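Local coordinates for protein beta-lactamase (Klebsiella pneumoniae, PDB 6KBY) that probably hydrolyses beta-lactam antibiotics to substituted beta-amino acids, as a class C enzyme, and binds adenosine monophosphate in its active-site pocket, at residues Gln242-Gln247 with Thr261-Gly266; Phe76-Ala81 with Asp276-Gln281; Met27-Ile32 with Ile352-Thr357; Asp21-Leu26 with Pro33-Ala38; Thr135-Tyr140 with Glu221-Glu226. All coordinates share one frame; numbering follows the deposited sequence.

Interaction 1 of 5, residues Gln242-Gln247 with Thr261-Gly266; sequences QANMGQ and TATHTG
A buried polar contact joins Asn244, at the C-terminal end of helix 234-244, to His264, in the turn that follows helix 255-262, and so joins the ends of two helices that follow one another in the chain. It is a good example of how one well-aimed bond can define a contact that buries little surface. His264 NE2 donates to Asn244 OD1 over 2.7 Å with an N-H...O angle of 165°. The oxygen lies almost in the imidazole plane, while the donor stands 21° out of the plane of the Asn244 carbonyl, a modest tilt. Ring and amide are only 25° from coplanar. The backbone Asn244 O lies in the ring plane at the edge of the imidazole, 3.1 Å from His264 CE1, so two oxygens of one residue face neighbouring positions of the ring. A face of the imidazole is covered by Thr261 CA, and Trp279 meets it in an edge-to-face stack.

Water 1 adds a second bridge, donating to Asn244 O at 2.9 Å and lying 2.8 Å from Thr261 OG1. On one side a Schellman motif with Gly246 at C-prime closes the helix; on the other a type I turn from Ala262 to Thr265 presents the histidine, and Thr265 OG1 bonds back to Ala262 O at 2.8 Å.

Asn244 ND2 is spent on Tyr240 O, which fixes the flip of the amide and offers OD1 as the acceptor. The chemistry therefore places a proton on His264 NE2, and the two facing oxygens would be expected to stabilise any positive charge on the ring.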
# COMPACT_ATOMS: atom_id res chain seq x y z
N GLN A 242 3.69 -7.42 -10.27
CA GLN A 242 4.05 -8.67 -10.94
C GLN A 242 4.66 -9.67 -9.97
O GLN A 242 4.38 -10.87 -10.04
CB GLN A 242 5.00 -8.40 -12.10
CG GLN A 242 4.37 -7.69 -13.27
CD GLN A 242 5.08 -8.03 -14.56
OE1 GLN A 242 6.16 -7.51 -14.84
NE2 GLN A 242 4.49 -8.93 -15.35
N ALA A 243 5.53 -9.19 -9.08
CA ALA A 243 6.13 -10.08 -8.08
C ALA A 243 5.06 -10.68 -7.18
O ALA A 243 5.13 -11.86 -6.81
CB ALA A 243 7.16 -9.30 -7.26
N ASN A 244 4.07 -9.87 -6.80
CA ASN A 244 2.93 -10.34 -6.03
C ASN A 244 2.08 -11.35 -6.78
O ASN A 244 1.30 -12.07 -6.15
CB ASN A 244 2.09 -9.16 -5.53
CG ASN A 244 2.58 -8.63 -4.20
OD1 ASN A 244 2.31 -9.22 -3.15
ND2 ASN A 244 3.31 -7.51 -4.23
N MET A 245 2.22 -11.44 -8.10
CA MET A 245 1.54 -12.46 -8.90
C MET A 245 2.49 -13.56 -9.36
O MET A 245 2.12 -14.37 -10.22
CB MET A 245 0.80 -11.83 -10.07
CG MET A 245 -0.29 -10.87 -9.61
SD MET A 245 -1.42 -10.33 -10.91
CE MET A 245 -0.37 -9.24 -11.87
N GLY A 246 3.69 -13.63 -8.79
CA GLY A 246 4.61 -14.70 -9.09
C GLY A 246 5.13 -14.71 -10.51
O GLY A 246 5.56 -15.76 -11.00
N GLN A 247 5.11 -13.57 -11.18
CA GLN A 247 5.44 -13.53 -12.60
C GLN A 247 6.93 -13.36 -12.88
O GLN A 247 7.34 -13.51 -14.03
CB GLN A 247 4.68 -12.40 -13.29
CG GLN A 247 3.19 -12.61 -13.35
CD GLN A 247 2.51 -11.47 -14.09
OE1 GLN A 247 2.39 -10.37 -13.56
NE2 GLN A 247 2.09 -11.72 -15.32
N THR A 261 3.72 -13.65 -1.34
CA THR A 261 2.47 -14.37 -1.47
C THR A 261 1.75 -14.47 -0.14
O THR A 261 0.53 -14.30 -0.07
CB THR A 261 2.77 -15.75 -2.05
OG1 THR A 261 3.30 -15.58 -3.37
CG2 THR A 261 1.52 -16.63 -2.09
N ALA A 262 2.50 -14.71 0.94
CA ALA A 262 1.87 -14.90 2.25
C ALA A 262 1.20 -13.64 2.77
O ALA A 262 0.32 -13.75 3.63
CB ALA A 262 2.88 -15.44 3.27
N THR A 263 1.57 -12.45 2.28
CA THR A 263 0.85 -11.26 2.71
C THR A 263 -0.60 -11.27 2.26
O THR A 263 -1.40 -10.50 2.79
CB THR A 263 1.48 -9.94 2.23
OG1 THR A 263 1.42 -9.86 0.80
CG2 THR A 263 2.91 -9.77 2.72
N HIS A 264 -0.94 -12.11 1.26
CA HIS A 264 -2.30 -12.20 0.76
C HIS A 264 -3.17 -13.15 1.58
O HIS A 264 -4.32 -13.37 1.20
CB HIS A 264 -2.33 -12.71 -0.69
CG HIS A 264 -1.37 -12.04 -1.63
ND1 HIS A 264 -1.19 -12.50 -2.91
CD2 HIS A 264 -0.54 -10.98 -1.49
CE1 HIS A 264 -0.28 -11.76 -3.52
NE2 HIS A 264 0.13 -10.82 -2.68
N THR A 265 -2.64 -13.74 2.65
CA THR A 265 -3.43 -14.62 3.50
C THR A 265 -4.56 -13.82 4.13
O THR A 265 -4.34 -12.71 4.62
CB THR A 265 -2.53 -15.20 4.60
OG1 THR A 265 -1.42 -15.86 3.98
CG2 THR A 265 -3.29 -16.19 5.45
N GLY A 266 -5.77 -14.37 4.10
CA GLY A 266 -6.94 -13.69 4.64
C GLY A 266 -7.16 -14.02 6.11
O GLY A 266 -7.32 -15.18 6.47
O HOH W 1 1.46 -14.82 -5.39

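Interaction 2 of 5, residues Phe76-Ala81 with Asp276-Gln281; sequences FAATLA and DLMWEQ
Thr79 OG1 is gripped by several groups: it bonds to Thr75 O within its own helix, accepts from water 2 at 2.9 Å and has a weak bond to Tyr240 OH. The same water accepts from Trp279 NE1, also at 2.9 Å, and lies in the indole plane at the ring edge. The bridge links helix 72-86, the buried helix of the beta-lactamase fold at whose start Ser71 and Lys74 fit the SxxK pattern of serine beta-lactamases, to the loop leading into sheet strand 280-283. Ser71 is the residue to which adenosine monophosphate is covalently bound.

Beside the water, a single methyl serves as the hub of the apolar packing. Ala78 CB fits against the bend of the loop, 3.6 Å from Met278 CB and 3.9 Å from Leu277 CG. With only a methyl at Ala78, the loop backbone comes close to the helix. The bend fits a classic gamma turn: Met278 has positive phi (67°), and Trp279 N makes a weak bond to Leu277 O. Met278 also bonds through its backbone to Gly117, and its side chain is about 6 Å from that of Tyr156, a residue binding the nucleotide.

Leu277 swings its CG away from its own backbone N (chi1 -152°) and lies against the helix. One branch, CD2, touches Ala81 CB at 4.3 Å. That same CD2 sits 3.5 Å from Ala78 O, while Leu277 O presses on the Ala78 CB methyl at 3.2 Å.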
# COMPACT_ATOMS: atom_id res chain seq x y z
N PHE A 76 4.45 -2.62 2.21
CA PHE A 76 5.87 -2.94 2.35
C PHE A 76 6.20 -3.34 3.78
O PHE A 76 7.00 -4.25 4.00
CB PHE A 76 6.73 -1.77 1.86
CG PHE A 76 6.59 -1.51 0.39
CD1 PHE A 76 5.56 -0.72 -0.09
CD2 PHE A 76 7.43 -2.13 -0.52
CE1 PHE A 76 5.40 -0.51 -1.45
CE2 PHE A 76 7.27 -1.92 -1.89
CZ PHE A 76 6.26 -1.11 -2.35
N ALA A 77 5.60 -2.67 4.76
CA ALA A 77 5.76 -3.10 6.15
C ALA A 77 5.25 -4.53 6.33
O ALA A 77 5.89 -5.34 7.01
CB ALA A 77 5.03 -2.14 7.09
N ALA A 78 4.11 -4.85 5.71
CA ALA A 78 3.59 -6.21 5.78
C ALA A 78 4.50 -7.20 5.07
O ALA A 78 4.73 -8.31 5.57
CB ALA A 78 2.18 -6.28 5.20
N THR A 79 5.00 -6.84 3.88
CA THR A 79 5.92 -7.74 3.19
C THR A 79 7.16 -8.00 4.04
O THR A 79 7.64 -9.14 4.10
CB THR A 79 6.28 -7.17 1.81
OG1 THR A 79 5.09 -7.01 1.03
CG2 THR A 79 7.21 -8.12 1.07
N LEU A 80 7.66 -6.98 4.73
CA LEU A 80 8.81 -7.18 5.61
C LEU A 80 8.46 -8.11 6.77
O LEU A 80 9.25 -9.00 7.11
CB LEU A 80 9.33 -5.84 6.12
CG LEU A 80 10.65 -5.96 6.89
CD1 LEU A 80 11.80 -6.30 5.94
CD2 LEU A 80 10.94 -4.69 7.68
N ALA A 81 7.30 -7.91 7.40
CA ALA A 81 6.90 -8.80 8.48
C ALA A 81 6.74 -10.23 7.98
O ALA A 81 7.12 -11.19 8.66
CB ALA A 81 5.60 -8.31 9.11
N ASP A 276 -6.19 -8.94 4.67
CA ASP A 276 -4.97 -9.74 4.64
C ASP A 276 -3.91 -9.04 5.51
O ASP A 276 -4.26 -8.24 6.38
CB ASP A 276 -4.47 -9.91 3.19
CG ASP A 276 -5.53 -10.45 2.23
OD1 ASP A 276 -6.58 -11.01 2.62
OD2 ASP A 276 -5.26 -10.29 1.01
N LEU A 277 -2.63 -9.32 5.29
CA LEU A 277 -1.58 -8.61 6.01
C LEU A 277 -1.38 -7.30 5.24
O LEU A 277 -0.67 -7.25 4.22
CB LEU A 277 -0.30 -9.43 6.11
CG LEU A 277 0.54 -9.10 7.35
CD1 LEU A 277 -0.15 -9.56 8.63
CD2 LEU A 277 1.94 -9.71 7.25
N MET A 278 -2.06 -6.26 5.72
CA MET A 278 -2.16 -4.93 5.10
C MET A 278 -2.91 -4.89 3.77
O MET A 278 -3.77 -4.02 3.59
CB MET A 278 -0.81 -4.21 5.03
CG MET A 278 -0.28 -3.85 6.42
SD MET A 278 -1.33 -2.62 7.21
CE MET A 278 -1.07 -3.02 8.95
N TRP A 279 -2.63 -5.80 2.83
CA TRP A 279 -3.46 -5.88 1.63
C TRP A 279 -4.91 -6.16 2.02
O TRP A 279 -5.18 -6.77 3.06
CB TRP A 279 -2.98 -6.99 0.69
CG TRP A 279 -1.67 -6.74 0.05
CD1 TRP A 279 -0.49 -7.35 0.33
CD2 TRP A 279 -1.41 -5.82 -1.02
NE1 TRP A 279 0.50 -6.86 -0.49
CE2 TRP A 279 -0.04 -5.92 -1.33
CE3 TRP A 279 -2.20 -4.91 -1.74
CZ2 TRP A 279 0.56 -5.16 -2.33
CZ3 TRP A 279 -1.60 -4.15 -2.74
CH2 TRP A 279 -0.24 -4.28 -3.02
N GLU A 280 -5.83 -5.72 1.17
CA GLU A 280 -7.25 -5.94 1.33
C GLU A 280 -7.77 -6.58 0.06
O GLU A 280 -7.30 -6.25 -1.04
CB GLU A 280 -7.97 -4.61 1.56
CG GLU A 280 -7.43 -3.86 2.77
CD GLU A 280 -7.77 -2.38 2.77
OE1 GLU A 280 -8.56 -1.93 1.91
OE2 GLU A 280 -7.24 -1.65 3.64
N GLN A 281 -8.73 -7.50 0.17
CA GLN A 281 -9.20 -8.19 -1.02
C GLN A 281 -10.69 -8.42 -0.96
O GLN A 281 -11.32 -8.38 0.11
CB GLN A 281 -8.46 -9.51 -1.26
CG GLN A 281 -8.85 -10.59 -0.28
CD GLN A 281 -7.98 -11.83 -0.40
OE1 GLN A 281 -6.78 -11.73 -0.66
NE2 GLN A 281 -8.58 -13.00 -0.20
O HOH W 2 3.26 -7.49 -1.15

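Interaction 3 of 5, residues Met27-Ile32 with Ile352-Thr357; sequences MQKNNI and IDQRVT
The side-chain amides of Asn30 and Gln354 reach toward each other from opposite directions, each giving an N-H and receiving one. Asn30 ND2 donates to Gln354 OE1 over 2.8 Å, nearly straight at 170°, and Gln354 NE2 returns a bond to Asn30 OD1 over 3.1 Å at 163°. The fit is not flat: the amide planes are turned 46° apart. Each acceptor lies close to the plane of the amide that donates to it, yet each donor stands well out of the plane of the carbonyl it reaches, so the twist is shared by both bonds.

This reciprocal amide pair joins the last turn of helix 11-30 to the first turns of helix 352-364, two elements from opposite ends of the sequence. Helix 11-30 closes with a Schellman motif at Asn31, in which Ile32 N bonds to Met27 O and Asn31 N to Gln28 O.

Second partners fix the rotation of both amides: Asn30 ND2 also bonds to Leu26 O, and Gln354 NE2 to Ser351 OG. Gln354 spans the gap because its chain runs extended beyond CG. Lys29 comes in across it, with CE 3.3 Å from Gln354 OE1. Water 3 donates to that oxygen at 2.7 Å and makes a weak bond with Lys29 NZ. The next residue, Arg355, bonds to Ser324 OG, part of the nucleotide site.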
# COMPACT_ATOMS: atom_id res chain seq x y z
N MET A 27 -8.14 13.92 -14.89
CA MET A 27 -7.17 14.94 -14.52
C MET A 27 -7.72 16.34 -14.74
O MET A 27 -7.45 17.26 -13.96
CB MET A 27 -5.89 14.75 -15.32
CG MET A 27 -5.14 13.49 -14.95
SD MET A 27 -3.64 13.22 -15.91
CE MET A 27 -2.63 14.62 -15.41
N GLN A 28 -8.50 16.52 -15.82
CA GLN A 28 -9.10 17.82 -16.10
C GLN A 28 -10.03 18.24 -14.97
O GLN A 28 -9.88 19.31 -14.38
CB GLN A 28 -9.84 17.75 -17.44
CG GLN A 28 -10.12 19.10 -18.10
CD GLN A 28 -11.02 19.99 -17.27
OE1 GLN A 28 -12.13 19.61 -16.89
NE2 GLN A 28 -10.53 21.18 -16.97
N LYS A 29 -11.01 17.39 -14.65
CA LYS A 29 -12.04 17.83 -13.72
C LYS A 29 -11.52 17.94 -12.30
O LYS A 29 -12.00 18.80 -11.54
CB LYS A 29 -13.28 16.96 -13.83
CG LYS A 29 -13.16 15.59 -13.25
CD LYS A 29 -14.48 14.87 -13.48
CE LYS A 29 -14.64 13.68 -12.58
NZ LYS A 29 -15.95 13.01 -12.80
N ASN A 30 -10.55 17.12 -11.91
CA ASN A 30 -9.98 17.18 -10.57
C ASN A 30 -8.78 18.10 -10.48
O ASN A 30 -8.23 18.27 -9.39
CB ASN A 30 -9.59 15.78 -10.10
CG ASN A 30 -10.79 14.89 -9.84
OD1 ASN A 30 -11.48 15.06 -8.84
ND2 ASN A 30 -11.03 13.94 -10.73
N ASN A 31 -8.35 18.69 -11.60
CA ASN A 31 -7.17 19.54 -11.63
C ASN A 31 -5.93 18.82 -11.08
O ASN A 31 -5.16 19.37 -10.29
CB ASN A 31 -7.40 20.88 -10.95
CG ASN A 31 -6.41 21.92 -11.38
OD1 ASN A 31 -6.01 21.95 -12.54
ND2 ASN A 31 -6.01 22.79 -10.46
N ILE A 32 -5.75 17.57 -11.50
CA ILE A 32 -4.58 16.78 -11.13
C ILE A 32 -3.45 17.15 -12.08
O ILE A 32 -3.60 16.95 -13.29
CB ILE A 32 -4.88 15.28 -11.25
CG1 ILE A 32 -6.02 14.87 -10.32
CG2 ILE A 32 -3.63 14.47 -10.99
CD1 ILE A 32 -6.64 13.54 -10.68
N ILE A 352 -11.03 8.64 -3.42
CA ILE A 352 -10.79 7.21 -3.61
C ILE A 352 -11.83 6.58 -4.53
O ILE A 352 -11.49 5.71 -5.34
CB ILE A 352 -10.70 6.51 -2.24
CG1 ILE A 352 -9.32 6.75 -1.63
CG2 ILE A 352 -10.98 5.03 -2.37
CD1 ILE A 352 -9.21 6.35 -0.18
N ASP A 353 -13.09 7.00 -4.43
CA ASP A 353 -14.11 6.42 -5.30
C ASP A 353 -13.74 6.57 -6.77
O ASP A 353 -14.00 5.67 -7.58
CB ASP A 353 -15.48 7.04 -5.02
CG ASP A 353 -15.57 8.47 -5.49
OD1 ASP A 353 -14.85 9.31 -4.93
OD2 ASP A 353 -16.36 8.75 -6.42
N GLN A 354 -13.13 7.69 -7.14
CA GLN A 354 -12.71 7.88 -8.53
C GLN A 354 -11.54 6.97 -8.89
O GLN A 354 -11.50 6.42 -10.00
CB GLN A 354 -12.34 9.33 -8.78
CG GLN A 354 -13.51 10.28 -8.63
CD GLN A 354 -13.09 11.69 -8.93
OE1 GLN A 354 -13.07 12.10 -10.09
NE2 GLN A 354 -12.72 12.43 -7.90
N ARG A 355 -10.57 6.82 -7.99
CA ARG A 355 -9.45 5.91 -8.26
C ARG A 355 -9.97 4.50 -8.53
O ARG A 355 -9.58 3.85 -9.50
CB ARG A 355 -8.51 5.85 -7.05
CG ARG A 355 -8.02 7.20 -6.58
CD ARG A 355 -7.07 7.07 -5.40
NE ARG A 355 -7.03 8.32 -4.65
CZ ARG A 355 -6.36 8.49 -3.51
NH1 ARG A 355 -5.64 7.49 -3.00
NH2 ARG A 355 -6.41 9.66 -2.89
N VAL A 356 -10.85 4.03 -7.65
CA VAL A 356 -11.35 2.66 -7.73
C VAL A 356 -12.19 2.47 -8.99
O VAL A 356 -12.09 1.45 -9.68
CB VAL A 356 -12.16 2.37 -6.46
CG1 VAL A 356 -12.94 1.08 -6.61
CG2 VAL A 356 -11.23 2.34 -5.24
N THR A 357 -13.04 3.45 -9.30
CA THR A 357 -13.91 3.34 -10.47
C THR A 357 -13.10 3.28 -11.76
O THR A 357 -13.36 2.46 -12.64
CB THR A 357 -14.90 4.51 -10.48
OG1 THR A 357 -15.74 4.44 -9.32
CG2 THR A 357 -15.77 4.46 -11.74
O HOH W 3 -14.24 10.63 -12.05

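Interaction 4 of 5, residues Asp21-Leu26 with Pro33-Ala38; sequences DLIQPL and PGMSVA
No flat group takes part where Ile23 and Leu26 meet Met35 and Val37; the contact is wholly aliphatic and thioether, with Tyr50 touching Ile23, and Tyr350 touching Leu26 and Met35. It is helix-on-sheet packing: strand 34-41, next in the chain, runs back along helix 11-30, with short-segment axes 10.1 Å apart and nearly antiparallel at 162°. In the large antiparallel sheet of the fold this strand lies between strands 44-50 and 340-346.

Ile23 and Val37 reach for each other tip to tip: Ile23 CD1 lies 3.7 Å from Val37 CG2. The same methyl is 4.0 Å from Met35 CE, so the delta methyl of Ile23 settles between two strand residues that sit two apart and both point at the helix. Leu26 approaches Met35 at about a right angle, its CD2 3.9 Å from Met35 SD. Its CG lies opposite the backbone N (chi1 180°), which sends this branch toward the strand. Met35 bends at its last torsion, chi3 68°, which brings CE to Ile23 CD1 and near Leu26 CD2.

Alternation of the strand does the rest. Ser36 points away and bonds to Asn49 and Ser234, while Met27 and Val19 of the same helix extend the patch beside Met35 and Val37.

With no polar side chain at the interface, the chemistry implies cohesion by dispersion and exclusion of water, and the polarisable Met35 sulfur takes part in the same dispersion contacts.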
# COMPACT_ATOMS: atom_id res chain seq x y z
N ASP A 21 -8.74 7.72 -22.33
CA ASP A 21 -10.11 8.21 -22.31
C ASP A 21 -10.66 8.38 -20.91
O ASP A 21 -11.60 9.15 -20.72
CB ASP A 21 -11.03 7.30 -23.13
CG ASP A 21 -10.81 7.43 -24.63
OD1 ASP A 21 -10.01 8.29 -25.06
OD2 ASP A 21 -11.45 6.66 -25.38
N LEU A 22 -10.12 7.64 -19.93
CA LEU A 22 -10.53 7.81 -18.54
C LEU A 22 -9.64 8.80 -17.80
O LEU A 22 -10.13 9.58 -16.98
CB LEU A 22 -10.50 6.46 -17.82
CG LEU A 22 -11.57 5.49 -18.31
CD1 LEU A 22 -11.26 4.07 -17.87
CD2 LEU A 22 -12.94 5.90 -17.82
N ILE A 23 -8.33 8.78 -18.06
CA ILE A 23 -7.40 9.59 -17.28
C ILE A 23 -7.46 11.06 -17.66
O ILE A 23 -7.37 11.93 -16.80
CB ILE A 23 -5.97 9.01 -17.39
CG1 ILE A 23 -5.91 7.63 -16.72
CG2 ILE A 23 -4.94 9.97 -16.79
CD1 ILE A 23 -6.17 7.65 -15.22
N GLN A 24 -7.58 11.37 -18.95
CA GLN A 24 -7.60 12.78 -19.33
C GLN A 24 -8.77 13.53 -18.72
O GLN A 24 -8.55 14.60 -18.12
CB GLN A 24 -7.47 12.95 -20.85
CG GLN A 24 -6.11 12.56 -21.36
CD GLN A 24 -5.97 12.80 -22.84
OE1 GLN A 24 -6.94 12.68 -23.59
NE2 GLN A 24 -4.77 13.16 -23.27
N PRO A 25 -10.02 13.05 -18.80
CA PRO A 25 -11.10 13.77 -18.10
C PRO A 25 -10.93 13.77 -16.59
O PRO A 25 -11.25 14.78 -15.94
CB PRO A 25 -12.36 13.04 -18.56
CG PRO A 25 -11.96 12.35 -19.85
CD PRO A 25 -10.54 11.95 -19.62
N LEU A 26 -10.44 12.67 -16.02
CA LEU A 26 -10.18 12.62 -14.58
C LEU A 26 -9.24 13.74 -14.15
O LEU A 26 -9.48 14.44 -13.16
CB LEU A 26 -9.58 11.26 -14.23
CG LEU A 26 -9.24 11.04 -12.76
CD1 LEU A 26 -10.50 10.74 -11.95
CD2 LEU A 26 -8.23 9.91 -12.62
N PRO A 33 -2.31 17.65 -11.60
CA PRO A 33 -1.28 18.09 -12.55
C PRO A 33 -0.63 16.96 -13.33
O PRO A 33 -0.39 17.12 -14.54
CB PRO A 33 -0.27 18.84 -11.67
CG PRO A 33 -1.07 19.26 -10.48
CD PRO A 33 -2.02 18.12 -10.23
N GLY A 34 -0.34 15.84 -12.69
CA GLY A 34 0.41 14.77 -13.33
C GLY A 34 -0.01 13.41 -12.83
O GLY A 34 -0.36 13.24 -11.66
N MET A 35 0.03 12.43 -13.74
CA MET A 35 -0.25 11.05 -13.37
C MET A 35 0.65 10.11 -14.14
O MET A 35 1.13 10.43 -15.23
CB MET A 35 -1.70 10.64 -13.65
CG MET A 35 -2.71 11.32 -12.76
SD MET A 35 -4.38 10.66 -12.83
CE MET A 35 -4.18 9.04 -12.09
N SER A 36 0.85 8.93 -13.57
CA SER A 36 1.35 7.80 -14.33
C SER A 36 0.47 6.60 -14.02
O SER A 36 0.12 6.37 -12.85
CB SER A 36 2.81 7.49 -14.02
OG SER A 36 3.27 6.42 -14.82
N VAL A 37 0.09 5.88 -15.06
CA VAL A 37 -0.71 4.67 -14.94
C VAL A 37 0.06 3.53 -15.56
O VAL A 37 0.48 3.63 -16.72
CB VAL A 37 -2.08 4.85 -15.62
CG1 VAL A 37 -2.89 3.56 -15.52
CG2 VAL A 37 -2.83 6.02 -15.01
N ALA A 38 0.25 2.46 -14.81
CA ALA A 38 0.95 1.28 -15.28
C ALA A 38 -0.02 0.11 -15.24
O ALA A 38 -0.70 -0.10 -14.23
CB ALA A 38 2.16 0.99 -14.39

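Interaction 5 of 5, residues Thr135-Tyr140 with Glu221-Glu226; sequences TQLMAY and EILGNE
The turn leading into helix 224-228, at the rim of the nucleotide pocket, rests on helix 134-143 through one leucine. Within 135-140, Leu137 makes the contact: its CB touches Ile222 CD1 at 3.9 Å, and its CD2 branch lies 3.8 Å from Leu223 CD1 and 4.0 Å from Ile222 CD1. The CG of Leu137 sits opposite its backbone N (chi1 173°), which carries the CD2 branch to both turn residues. Ile222 comes at it on a slant, whereas Leu223 stands roughly perpendicular, so Leu137 is met from two different directions.

The backbone explains why two consecutive residues can both face the helix. A type II turn runs from Glu221 to Gly224, closed by Gly224 N to Glu221 O at 2.8 Å, and Leu223, with positive phi (56°), holds the N-cap position before the helix. Glu221 itself binds adenosine monophosphate; its backbone N bonds to Tyr228 OH, and its carboxylate forms a long, weak ion pair with Lys132.

A tight turn packed by its apolar corners, leaving a polar residue at its start to meet the ligand, fits a loop bordering the active-site cleft, probably the region known as the omega loop in class C beta-lactamases.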
# COMPACT_ATOMS: atom_id res chain seq x y z
N THR A 135 11.11 7.78 23.32
CA THR A 135 10.71 7.89 24.72
C THR A 135 9.23 8.24 24.84
O THR A 135 8.48 7.59 25.58
CB THR A 135 11.57 8.94 25.43
OG1 THR A 135 12.94 8.53 25.41
CG2 THR A 135 11.12 9.12 26.87
N GLN A 136 8.80 9.28 24.12
CA GLN A 136 7.40 9.67 24.15
C GLN A 136 6.50 8.60 23.56
O GLN A 136 5.39 8.37 24.05
CB GLN A 136 7.23 10.99 23.40
CG GLN A 136 8.02 12.13 24.01
CD GLN A 136 8.19 13.30 23.05
OE1 GLN A 136 8.13 13.13 21.83
NE2 GLN A 136 8.41 14.48 23.60
N LEU A 137 6.97 7.93 22.50
CA LEU A 137 6.18 6.86 21.88
C LEU A 137 5.93 5.73 22.87
O LEU A 137 4.80 5.27 23.03
CB LEU A 137 6.91 6.33 20.65
CG LEU A 137 6.31 5.09 19.98
CD1 LEU A 137 4.96 5.42 19.35
CD2 LEU A 137 7.27 4.51 18.95
N MET A 138 6.99 5.28 23.54
CA MET A 138 6.84 4.17 24.48
C MET A 138 5.97 4.55 25.66
O MET A 138 5.22 3.72 26.17
CB MET A 138 8.21 3.66 24.93
CG MET A 138 9.01 2.98 23.84
SD MET A 138 8.21 1.49 23.20
CE MET A 138 9.31 1.07 21.85
N ALA A 139 6.06 5.80 26.12
CA ALA A 139 5.19 6.24 27.21
C ALA A 139 3.72 6.19 26.79
O ALA A 139 2.86 5.76 27.57
CB ALA A 139 5.58 7.65 27.66
N TYR A 140 3.43 6.62 25.57
CA TYR A 140 2.06 6.55 25.07
C TYR A 140 1.59 5.10 24.97
O TYR A 140 0.49 4.76 25.43
CB TYR A 140 1.97 7.24 23.70
CG TYR A 140 0.62 7.09 23.04
CD1 TYR A 140 -0.46 7.84 23.47
CD2 TYR A 140 0.42 6.19 22.00
CE1 TYR A 140 -1.70 7.71 22.88
CE2 TYR A 140 -0.82 6.04 21.41
CZ TYR A 140 -1.88 6.81 21.85
OH TYR A 140 -3.12 6.68 21.28
N GLU A 221 7.59 11.70 10.06
CA GLU A 221 7.61 11.73 11.51
C GLU A 221 7.76 10.31 12.07
O GLU A 221 7.98 9.36 11.32
CB GLU A 221 6.39 12.49 12.03
CG GLU A 221 6.33 13.93 11.52
CD GLU A 221 5.19 14.72 12.12
OE1 GLU A 221 4.06 14.19 12.19
OE2 GLU A 221 5.44 15.87 12.54
N ILE A 222 7.63 10.17 13.39
CA ILE A 222 8.01 8.91 14.03
C ILE A 222 7.14 7.76 13.54
O ILE A 222 5.91 7.88 13.42
CB ILE A 222 8.00 9.06 15.56
CG1 ILE A 222 8.64 7.84 16.22
CG2 ILE A 222 6.58 9.29 16.08
CD1 ILE A 222 8.86 8.00 17.70
N LEU A 223 7.79 6.62 13.25
CA LEU A 223 7.15 5.44 12.65
C LEU A 223 6.43 5.76 11.34
O LEU A 223 5.59 4.97 10.88
CB LEU A 223 6.24 4.69 13.62
CG LEU A 223 6.90 4.07 14.85
CD1 LEU A 223 5.89 3.24 15.65
CD2 LEU A 223 8.12 3.22 14.49
N GLY A 224 6.77 6.89 10.71
CA GLY A 224 6.12 7.27 9.47
C GLY A 224 6.59 6.48 8.26
O GLY A 224 5.82 6.27 7.32
N ASN A 225 7.85 6.05 8.26
CA ASN A 225 8.32 5.26 7.13
C ASN A 225 7.46 4.03 6.92
O ASN A 225 7.10 3.69 5.79
CB ASN A 225 9.77 4.84 7.35
CG ASN A 225 10.76 5.93 6.98
OD1 ASN A 225 10.47 6.79 6.15
ND2 ASN A 225 11.93 5.88 7.57
N GLU A 226 7.12 3.35 8.03
CA GLU A 226 6.30 2.14 7.98
C GLU A 226 4.93 2.42 7.39
O GLU A 226 4.41 1.61 6.61
CB GLU A 226 6.12 1.62 9.41
CG GLU A 226 7.33 0.95 10.04
CD GLU A 226 8.31 1.88 10.73
OE1 GLU A 226 8.30 3.12 10.51
OE2 GLU A 226 9.12 1.34 11.52

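Overall arrangement
Interactions 1 and 2 form one cluster, their centres 10 Å apart: Thr263 O and Leu277 N are 3.0 Å apart, a probable hydrogen bond, and Trp279 of interaction 2 packs against Thr263 and His264 of interaction 1. Interactions 3 and 4, centres 8 Å apart, share helix 11-30 and meet where Gln354 OE1 lies 3.5 Å from Leu26 CD1. Their centres are about 25 to 27 Å from those of the first pair. Interaction 5 lies across the chain's centre from interaction 4, centres 36 Å apart, yet touches interaction 2, where Ala77 CB is 3.8 Å from Glu226 O. Both lie near the nucleotide: the side chains of Ile222 and Met278 are about 7 and 9 Å from it, and Glu221 touches it.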